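Peptidoglycan D,D-transpeptidase MrdA (Pseudomonas aeruginosa, PDB 7KIS) probably catalyses the cross-linking of peptidoglycan as a penicillin-binding, inner-membrane D,D-transpeptidase of cell wall synthesis. Local coordinates at residues G244-D252 with P478-G486; K170-G181 with M283-F294. One frame throughout, in Å; residues are numbered along the deposited sequence.

Contact 1 of 2, residues G244-D252 with P478-G486; sequences GKDIVLSID and PHLAKTIDG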
# COMPACT_ATOMS: atom_id res chain seq x y z
N GLY A 244 -24.15 -8.97 -15.51
CA GLY A 244 -23.43 -8.03 -14.67
C GLY A 244 -22.32 -7.33 -15.43
O GLY A 244 -21.80 -7.83 -16.43
N LYS A 245 -21.97 -6.14 -14.95
CA LYS A 245 -20.95 -5.35 -15.63
C LYS A 245 -19.58 -5.99 -15.44
O LYS A 245 -19.25 -6.47 -14.35
CB LYS A 245 -20.94 -3.92 -15.10
CG LYS A 245 -22.08 -3.05 -15.61
CD LYS A 245 -22.02 -1.66 -15.00
CE LYS A 245 -23.40 -1.06 -14.85
NZ LYS A 245 -23.39 0.16 -13.99
N ASP A 246 -18.79 -5.99 -16.50
CA ASP A 246 -17.47 -6.59 -16.47
C ASP A 246 -16.45 -5.57 -15.98
O ASP A 246 -16.50 -4.39 -16.34
CB ASP A 246 -17.09 -7.10 -17.86
CG ASP A 246 -18.17 -7.99 -18.46
OD1 ASP A 246 -18.89 -8.66 -17.68
OD2 ASP A 246 -18.31 -8.01 -19.70
N ILE A 247 -15.52 -6.04 -15.16
CA ILE A 247 -14.53 -5.19 -14.51
C ILE A 247 -13.15 -5.60 -14.99
O ILE A 247 -12.82 -6.78 -15.01
CB ILE A 247 -14.62 -5.28 -12.98
CG1 ILE A 247 -15.98 -4.81 -12.49
CG2 ILE A 247 -13.51 -4.47 -12.33
CD1 ILE A 247 -16.16 -4.97 -11.02
N VAL A 248 -12.36 -4.61 -15.39
CA VAL A 248 -10.96 -4.80 -15.76
C VAL A 248 -10.12 -4.26 -14.61
O VAL A 248 -10.25 -3.09 -14.24
CB VAL A 248 -10.62 -4.10 -17.08
CG1 VAL A 248 -9.28 -4.58 -17.60
CG2 VAL A 248 -11.72 -4.33 -18.10
N LEU A 249 -9.27 -5.11 -14.05
CA LEU A 249 -8.48 -4.68 -12.91
C LEU A 249 -7.18 -4.04 -13.38
O LEU A 249 -6.69 -4.30 -14.48
CB LEU A 249 -8.17 -5.86 -11.99
CG LEU A 249 -9.34 -6.62 -11.38
CD1 LEU A 249 -8.84 -7.84 -10.63
CD2 LEU A 249 -10.16 -5.73 -10.46
N SER A 250 -6.62 -3.20 -12.51
CA SER A 250 -5.35 -2.56 -12.80
C SER A 250 -4.17 -3.49 -12.61
O SER A 250 -3.09 -3.22 -13.14
CB SER A 250 -5.16 -1.32 -11.91
OG SER A 250 -6.39 -0.63 -11.74
N ILE A 251 -4.36 -4.60 -11.90
CA ILE A 251 -3.25 -5.46 -11.52
C ILE A 251 -2.75 -6.22 -12.73
O ILE A 251 -3.52 -6.90 -13.43
CB ILE A 251 -3.67 -6.43 -10.40
CG1 ILE A 251 -3.97 -5.68 -9.11
CG2 ILE A 251 -2.60 -7.48 -10.18
CD1 ILE A 251 -4.43 -6.58 -7.98
N ASP A 252 -1.45 -6.13 -12.99
CA ASP A 252 -0.77 -7.05 -13.88
C ASP A 252 -0.31 -8.25 -13.06
O ASP A 252 0.51 -8.10 -12.14
CB ASP A 252 0.42 -6.38 -14.57
CG ASP A 252 1.00 -7.23 -15.68
OD1 ASP A 252 0.23 -7.67 -16.56
OD2 ASP A 252 2.23 -7.45 -15.68
N PRO A 478 -5.24 5.42 -5.23
CA PRO A 478 -5.06 4.09 -5.82
C PRO A 478 -6.41 3.44 -6.07
O PRO A 478 -7.39 3.69 -5.37
CB PRO A 478 -4.26 3.32 -4.77
CG PRO A 478 -3.68 4.37 -3.87
CD PRO A 478 -4.66 5.51 -3.88
N HIS A 479 -6.46 2.59 -7.10
CA HIS A 479 -7.70 1.92 -7.44
C HIS A 479 -7.38 0.62 -8.17
O HIS A 479 -6.49 0.59 -9.02
CB HIS A 479 -8.61 2.81 -8.30
CG HIS A 479 -7.92 3.41 -9.49
ND1 HIS A 479 -8.19 3.01 -10.78
CD2 HIS A 479 -6.98 4.38 -9.58
CE1 HIS A 479 -7.44 3.71 -11.62
NE2 HIS A 479 -6.70 4.55 -10.92
N LEU A 480 -8.12 -0.43 -7.83
CA LEU A 480 -7.96 -1.71 -8.51
C LEU A 480 -8.73 -1.72 -9.83
O LEU A 480 -8.16 -2.03 -10.89
CB LEU A 480 -8.43 -2.85 -7.61
CG LEU A 480 -7.65 -3.02 -6.30
CD1 LEU A 480 -8.57 -3.50 -5.18
CD2 LEU A 480 -6.50 -3.99 -6.50
N ALA A 481 -10.02 -1.39 -9.78
CA ALA A 481 -10.85 -1.37 -10.97
C ALA A 481 -10.35 -0.33 -11.97
O ALA A 481 -10.52 0.87 -11.77
CB ALA A 481 -12.30 -1.07 -10.60
N LYS A 482 -9.73 -0.80 -13.06
CA LYS A 482 -9.29 0.12 -14.10
C LYS A 482 -10.48 0.70 -14.86
O LYS A 482 -10.57 1.91 -15.07
CB LYS A 482 -8.33 -0.58 -15.06
CG LYS A 482 -7.45 0.37 -15.85
CD LYS A 482 -6.31 -0.37 -16.53
CE LYS A 482 -5.63 0.51 -17.58
NZ LYS A 482 -5.09 1.77 -17.00
N THR A 483 -11.41 -0.16 -15.28
CA THR A 483 -12.63 0.26 -15.96
C THR A 483 -13.81 -0.53 -15.42
O THR A 483 -13.67 -1.69 -15.02
CB THR A 483 -12.56 0.07 -17.49
OG1 THR A 483 -12.90 -1.29 -17.81
CG2 THR A 483 -11.18 0.39 -18.04
N ILE A 484 -14.98 0.11 -15.42
CA ILE A 484 -16.25 -0.53 -15.12
C ILE A 484 -17.14 -0.38 -16.34
O ILE A 484 -17.48 0.75 -16.73
CB ILE A 484 -16.92 0.06 -13.87
CG1 ILE A 484 -15.92 0.20 -12.73
CG2 ILE A 484 -18.11 -0.79 -13.45
CD1 ILE A 484 -15.58 -1.12 -12.06
N ASP A 485 -17.50 -1.51 -16.95
CA ASP A 485 -18.28 -1.55 -18.19
C ASP A 485 -17.57 -0.86 -19.35
O ASP A 485 -18.21 -0.43 -20.31
CB ASP A 485 -19.68 -0.95 -17.99
CG ASP A 485 -20.75 -1.69 -18.77
OD1 ASP A 485 -20.54 -2.89 -19.07
OD2 ASP A 485 -21.80 -1.09 -19.06
N GLY A 486 -16.24 -0.74 -19.27
CA GLY A 486 -15.44 -0.15 -20.32
C GLY A 486 -15.02 1.29 -20.10
O GLY A 486 -14.35 1.85 -20.97

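Contact 2 of 2, residues K170-G181 with M283-F294; sequences KEHFAHSVGYVG and MVSQPSYDPNLF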
# COMPACT_ATOMS: atom_id res chain seq x y z
N LYS A 170 -6.81 -18.93 -8.75
CA LYS A 170 -6.85 -19.48 -7.39
C LYS A 170 -6.18 -18.53 -6.42
O LYS A 170 -6.63 -17.38 -6.30
CB LYS A 170 -6.27 -20.90 -7.44
CG LYS A 170 -6.92 -21.79 -8.48
CD LYS A 170 -6.23 -23.14 -8.57
CE LYS A 170 -7.13 -24.25 -8.05
NZ LYS A 170 -6.73 -25.59 -8.57
N GLU A 171 -5.12 -18.94 -5.72
CA GLU A 171 -4.61 -18.20 -4.56
C GLU A 171 -3.95 -16.88 -4.93
O GLU A 171 -3.78 -16.03 -4.05
CB GLU A 171 -3.62 -19.07 -3.79
CG GLU A 171 -2.32 -19.36 -4.54
CD GLU A 171 -2.46 -20.43 -5.60
OE1 GLU A 171 -1.65 -20.45 -6.55
OE2 GLU A 171 -3.39 -21.26 -5.49
N HIS A 172 -3.58 -16.67 -6.19
CA HIS A 172 -2.89 -15.45 -6.58
C HIS A 172 -3.76 -14.20 -6.46
O HIS A 172 -3.26 -13.10 -6.73
CB HIS A 172 -2.37 -15.57 -8.02
CG HIS A 172 -1.35 -16.65 -8.20
ND1 HIS A 172 -0.38 -16.92 -7.27
CD2 HIS A 172 -1.15 -17.53 -9.22
CE1 HIS A 172 0.38 -17.92 -7.70
NE2 HIS A 172 -0.07 -18.30 -8.88
N PHE A 173 -5.03 -14.32 -6.06
CA PHE A 173 -5.91 -13.16 -6.00
C PHE A 173 -6.88 -13.19 -4.82
O PHE A 173 -7.88 -12.47 -4.85
CB PHE A 173 -6.72 -13.04 -7.29
CG PHE A 173 -6.05 -12.22 -8.33
CD1 PHE A 173 -5.31 -12.82 -9.34
CD2 PHE A 173 -6.14 -10.84 -8.30
CE1 PHE A 173 -4.69 -12.05 -10.30
CE2 PHE A 173 -5.52 -10.07 -9.26
CZ PHE A 173 -4.79 -10.68 -10.26
N ALA A 174 -6.61 -14.00 -3.79
CA ALA A 174 -7.58 -14.17 -2.72
C ALA A 174 -7.84 -12.85 -2.00
O ALA A 174 -8.98 -12.56 -1.61
CB ALA A 174 -7.10 -15.23 -1.74
N HIS A 175 -6.80 -12.04 -1.82
CA HIS A 175 -6.94 -10.77 -1.12
C HIS A 175 -7.19 -9.59 -2.05
O HIS A 175 -7.73 -8.57 -1.61
CB HIS A 175 -5.70 -10.51 -0.27
CG HIS A 175 -5.47 -11.54 0.80
ND1 HIS A 175 -6.18 -11.55 1.98
CD2 HIS A 175 -4.63 -12.60 0.85
CE1 HIS A 175 -5.77 -12.57 2.72
NE2 HIS A 175 -4.84 -13.22 2.05
N SER A 176 -6.81 -9.70 -3.32
CA SER A 176 -7.12 -8.65 -4.28
C SER A 176 -8.58 -8.70 -4.71
O SER A 176 -9.35 -7.75 -4.49
CB SER A 176 -6.19 -8.76 -5.50
OG SER A 176 -4.90 -9.19 -5.12
N VAL A 177 -8.99 -9.81 -5.33
CA VAL A 177 -10.35 -9.93 -5.86
C VAL A 177 -11.33 -10.33 -4.76
O VAL A 177 -12.47 -9.86 -4.73
CB VAL A 177 -10.38 -10.92 -7.03
CG1 VAL A 177 -11.81 -11.15 -7.50
CG2 VAL A 177 -9.53 -10.41 -8.17
N GLY A 178 -10.89 -11.20 -3.85
CA GLY A 178 -11.79 -11.75 -2.85
C GLY A 178 -12.48 -12.98 -3.40
O GLY A 178 -11.92 -13.68 -4.25
N TYR A 179 -13.69 -13.26 -2.92
CA TYR A 179 -14.44 -14.42 -3.39
C TYR A 179 -15.93 -14.16 -3.15
O TYR A 179 -16.32 -13.14 -2.58
CB TYR A 179 -13.98 -15.70 -2.69
CG TYR A 179 -13.96 -15.60 -1.18
CD1 TYR A 179 -15.12 -15.80 -0.44
CD2 TYR A 179 -12.79 -15.28 -0.50
CE1 TYR A 179 -15.11 -15.71 0.94
CE2 TYR A 179 -12.78 -15.18 0.88
CZ TYR A 179 -13.94 -15.40 1.59
OH TYR A 179 -13.93 -15.30 2.97
N VAL A 180 -16.76 -15.10 -3.61
CA VAL A 180 -18.19 -15.08 -3.36
C VAL A 180 -18.54 -16.36 -2.61
O VAL A 180 -17.77 -17.33 -2.58
CB VAL A 180 -19.02 -14.95 -4.66
CG1 VAL A 180 -18.89 -13.56 -5.24
CG2 VAL A 180 -18.58 -15.99 -5.68
N GLY A 181 -19.71 -16.36 -1.99
CA GLY A 181 -20.20 -17.51 -1.25
C GLY A 181 -21.70 -17.46 -1.18
O GLY A 181 -22.34 -16.54 -1.69
N MET A 283 -1.03 -6.15 -5.79
CA MET A 283 -1.56 -6.11 -4.43
C MET A 283 -1.37 -7.50 -3.83
O MET A 283 -2.15 -8.41 -4.11
CB MET A 283 -3.02 -5.69 -4.42
CG MET A 283 -3.67 -5.68 -3.05
SD MET A 283 -5.46 -5.53 -3.14
CE MET A 283 -5.84 -5.01 -1.47
N VAL A 284 -0.33 -7.65 -3.01
CA VAL A 284 0.13 -8.95 -2.54
C VAL A 284 -0.01 -9.02 -1.02
O VAL A 284 0.45 -8.12 -0.31
CB VAL A 284 1.59 -9.21 -2.96
CG1 VAL A 284 2.01 -10.62 -2.57
CG2 VAL A 284 1.74 -8.99 -4.45
N SER A 285 -0.64 -10.09 -0.53
CA SER A 285 -0.67 -10.40 0.89
C SER A 285 -0.42 -11.89 1.08
O SER A 285 -1.16 -12.71 0.54
CB SER A 285 -2.01 -10.00 1.52
OG SER A 285 -1.98 -10.16 2.93
N GLN A 286 0.63 -12.23 1.84
CA GLN A 286 1.09 -13.59 2.05
C GLN A 286 0.89 -14.00 3.51
O GLN A 286 1.08 -13.18 4.41
CB GLN A 286 2.58 -13.72 1.69
CG GLN A 286 2.97 -15.04 1.04
CD GLN A 286 2.37 -15.22 -0.35
OE1 GLN A 286 1.87 -14.27 -0.95
NE2 GLN A 286 2.42 -16.45 -0.85
N PRO A 287 0.50 -15.27 3.78
CA PRO A 287 0.24 -16.36 2.83
C PRO A 287 -1.08 -16.23 2.09
O PRO A 287 -1.79 -15.23 2.28
CB PRO A 287 0.23 -17.60 3.73
CG PRO A 287 -0.21 -17.09 5.05
CD PRO A 287 0.38 -15.72 5.18
N SER A 288 -1.41 -17.20 1.25
CA SER A 288 -2.62 -17.15 0.43
C SER A 288 -3.59 -18.26 0.83
O SER A 288 -3.36 -19.03 1.77
CB SER A 288 -2.26 -17.27 -1.05
OG SER A 288 -1.36 -16.26 -1.47
N TYR A 289 -4.70 -18.32 0.10
CA TYR A 289 -5.69 -19.38 0.22
C TYR A 289 -6.42 -19.48 -1.11
O TYR A 289 -6.43 -18.54 -1.91
CB TYR A 289 -6.66 -19.14 1.39
CG TYR A 289 -7.46 -17.86 1.34
CD1 TYR A 289 -8.65 -17.79 0.62
CD2 TYR A 289 -7.05 -16.72 2.03
CE1 TYR A 289 -9.40 -16.63 0.58
CE2 TYR A 289 -7.79 -15.55 1.99
CZ TYR A 289 -8.96 -15.51 1.26
OH TYR A 289 -9.70 -14.36 1.22
N ASP A 290 -7.03 -20.64 -1.34
CA ASP A 290 -7.82 -20.83 -2.55
C ASP A 290 -9.20 -20.22 -2.37
O ASP A 290 -9.96 -20.67 -1.50
CB ASP A 290 -7.95 -22.31 -2.88
CG ASP A 290 -8.37 -22.56 -4.32
OD1 ASP A 290 -8.82 -21.60 -4.99
OD2 ASP A 290 -8.26 -23.71 -4.79
N PRO A 291 -9.58 -19.20 -3.15
CA PRO A 291 -10.93 -18.63 -3.02
C PRO A 291 -12.01 -19.54 -3.58
O PRO A 291 -13.20 -19.26 -3.36
CB PRO A 291 -10.85 -17.32 -3.82
CG PRO A 291 -9.39 -17.11 -4.13
CD PRO A 291 -8.77 -18.47 -4.15
N ASN A 292 -11.65 -20.62 -4.28
CA ASN A 292 -12.62 -21.54 -4.84
C ASN A 292 -13.18 -22.52 -3.82
O ASN A 292 -13.90 -23.44 -4.21
CB ASN A 292 -12.00 -22.33 -6.00
CG ASN A 292 -11.70 -21.46 -7.20
OD1 ASN A 292 -12.61 -20.97 -7.86
ND2 ASN A 292 -10.42 -21.27 -7.49
N LEU A 293 -12.87 -22.35 -2.54
CA LEU A 293 -13.44 -23.21 -1.51
C LEU A 293 -14.64 -22.59 -0.82
O LEU A 293 -15.44 -23.32 -0.23
CB LEU A 293 -12.38 -23.56 -0.46
CG LEU A 293 -11.00 -24.00 -0.97
CD1 LEU A 293 -10.07 -24.29 0.20
CD2 LEU A 293 -11.13 -25.21 -1.88
N PHE A 294 -14.83 -21.27 -0.92
CA PHE A 294 -15.99 -20.61 -0.34
C PHE A 294 -17.12 -20.41 -1.34
O PHE A 294 -18.25 -20.12 -0.91
CB PHE A 294 -15.59 -19.25 0.25
CG PHE A 294 -14.33 -19.28 1.08
CD1 PHE A 294 -14.40 -19.37 2.47
CD2 PHE A 294 -13.08 -19.18 0.49
CE1 PHE A 294 -13.25 -19.38 3.23
CE2 PHE A 294 -11.93 -19.20 1.25
CZ PHE A 294 -12.01 -19.30 2.63
O HOH W 1 -9.13 -11.44 2.29

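Contact 1 of 2, residues G244-D252 with P478-G486
Val248 and Thr483 form the hydrogen-bonded antiparallel pair at the middle of this contact, beside a classic beta bulge in which Lys482 and Thr483 both face Val248. Val248 N donates to Thr483 O at 3.2 Å, nearly straight at the hydrogen (166°), while Val248 O takes Lys482 N at 2.6 Å and, more weakly, Thr483 N at 3.3 Å. One carbonyl thus serves the two amides of the bulge. Toward the ends, Asp485 N reaches Asp246 O at 3.1 Å, and Ser250 N gives its hydrogen to Leu480 O; Ser250 OG also lies against Leu480 O, though its modelled distance is too short to trust. Leu480 N and Ala481 N are bound by the carboxylate of Asp417. On one face of the sheet, Ile247 and Ile484 lie side by side, CG1 to CD1 3.7 Å; Ile247 CG2 rests on Ala481 CB, and Tyr211 touches both Ile247 and Ala481. On the other face Thr483 OG1, set between the backbone N and carbonyl carbon (chi1 83°), meets Val248 CG2. The charged ends look elsewhere: Lys482 NZ forms a salt bridge with Asp279, and Asp246 OD1 accepts from Ile70 N. Lys245 instead lays its extended chain across Asp485 at about a right angle, so that methylenes, rather than the ammonium, touch the carboxylate. Strand 247-249 lies between strand 71-72, to which it is also bonded, and 481-484, the outermost strand of this mixed sheet within the chain; N-terminal strands and a segment of the transpeptidase family region thus share one sheet. Both ring nitrogens of His479 meet backbone oxygens: NE2 binds Thr277 O, and ND1 makes a weak 3.3 Å bond to Ala481 O, which lies in the ring plane.

Contact 2 of 2, residues K170-G181 with M283-F294
Tyr179 and Phe294 stack face to face, their centroids 4.2 Å apart and their planes only 13° from parallel. Phe294 CD2 lies over the centre of the Tyr179 ring, and Tyr289 OH comes to that ring's edge, in its plane, near Tyr179 CE2. Tyr289 in turn carries Ala174 CB on one face, a CH-pi contact of 3.5 Å to its centroid. Its own edge is turned toward His175 in a T-shaped pair with planes at 79°; Ser285 CB covers the opposite face of the imidazole. A water links the two residues, held weakly by His175 ND1 at 3.0 Å and by Tyr289 OH at 3.2 Å, while His175 NE2 has a weak bond to Pro313 O.

Pro291 packs against three residues: its CG on Ala174, its CB on Tyr179 CB at 3.7 Å, and its CD on Lys170 O. The turn around this proline is an Asx turn. Asp290 OD1 receives Asn292 N from above the carboxylate plane and Asn292 ND2 on its syn side, two bonds on one oxygen that hold the carboxylate in place where the Lys170 chain crosses it. Asp290 CG stands opposite the backbone N (chi1 -162°), which carries OD2 to 3.5 Å from Lys170 CE. Farther along, Met283 SD lies over Ser176 CA. Helix 300-307 backs Tyr289 and Phe294. Altogether, His175, Tyr179, Tyr289 and Phe294 form a buried aromatic cluster, joining the dimerisation-domain family region to the chain leaving edge strand 280-286 of the transpeptidase sheet.

Overall arrangement
The segments alternate along the chain: 170-181, then 244-252, 283-294 and 478-486, so contacts 1 and 2 interlock in sequence. Their centres are about 17 Å apart, yet they meet directly: Leu249 CD1 packs on Val177 CG2 at 3.6 Å, Ile251 lies against Phe173 and Ser176, and Leu480 reaches Met283. Contact 1 ends the mixed sheet at strand 481-484, whereas contact 2 starts from strand 280-286, an outermost strand of the five-stranded transpeptidase sheet. Helix 253-263, directly after 244-252, packs on both segments of contact 2. Together they tie the N-terminal region to the transpeptidase domain at two places, away from the inhibitor pocket.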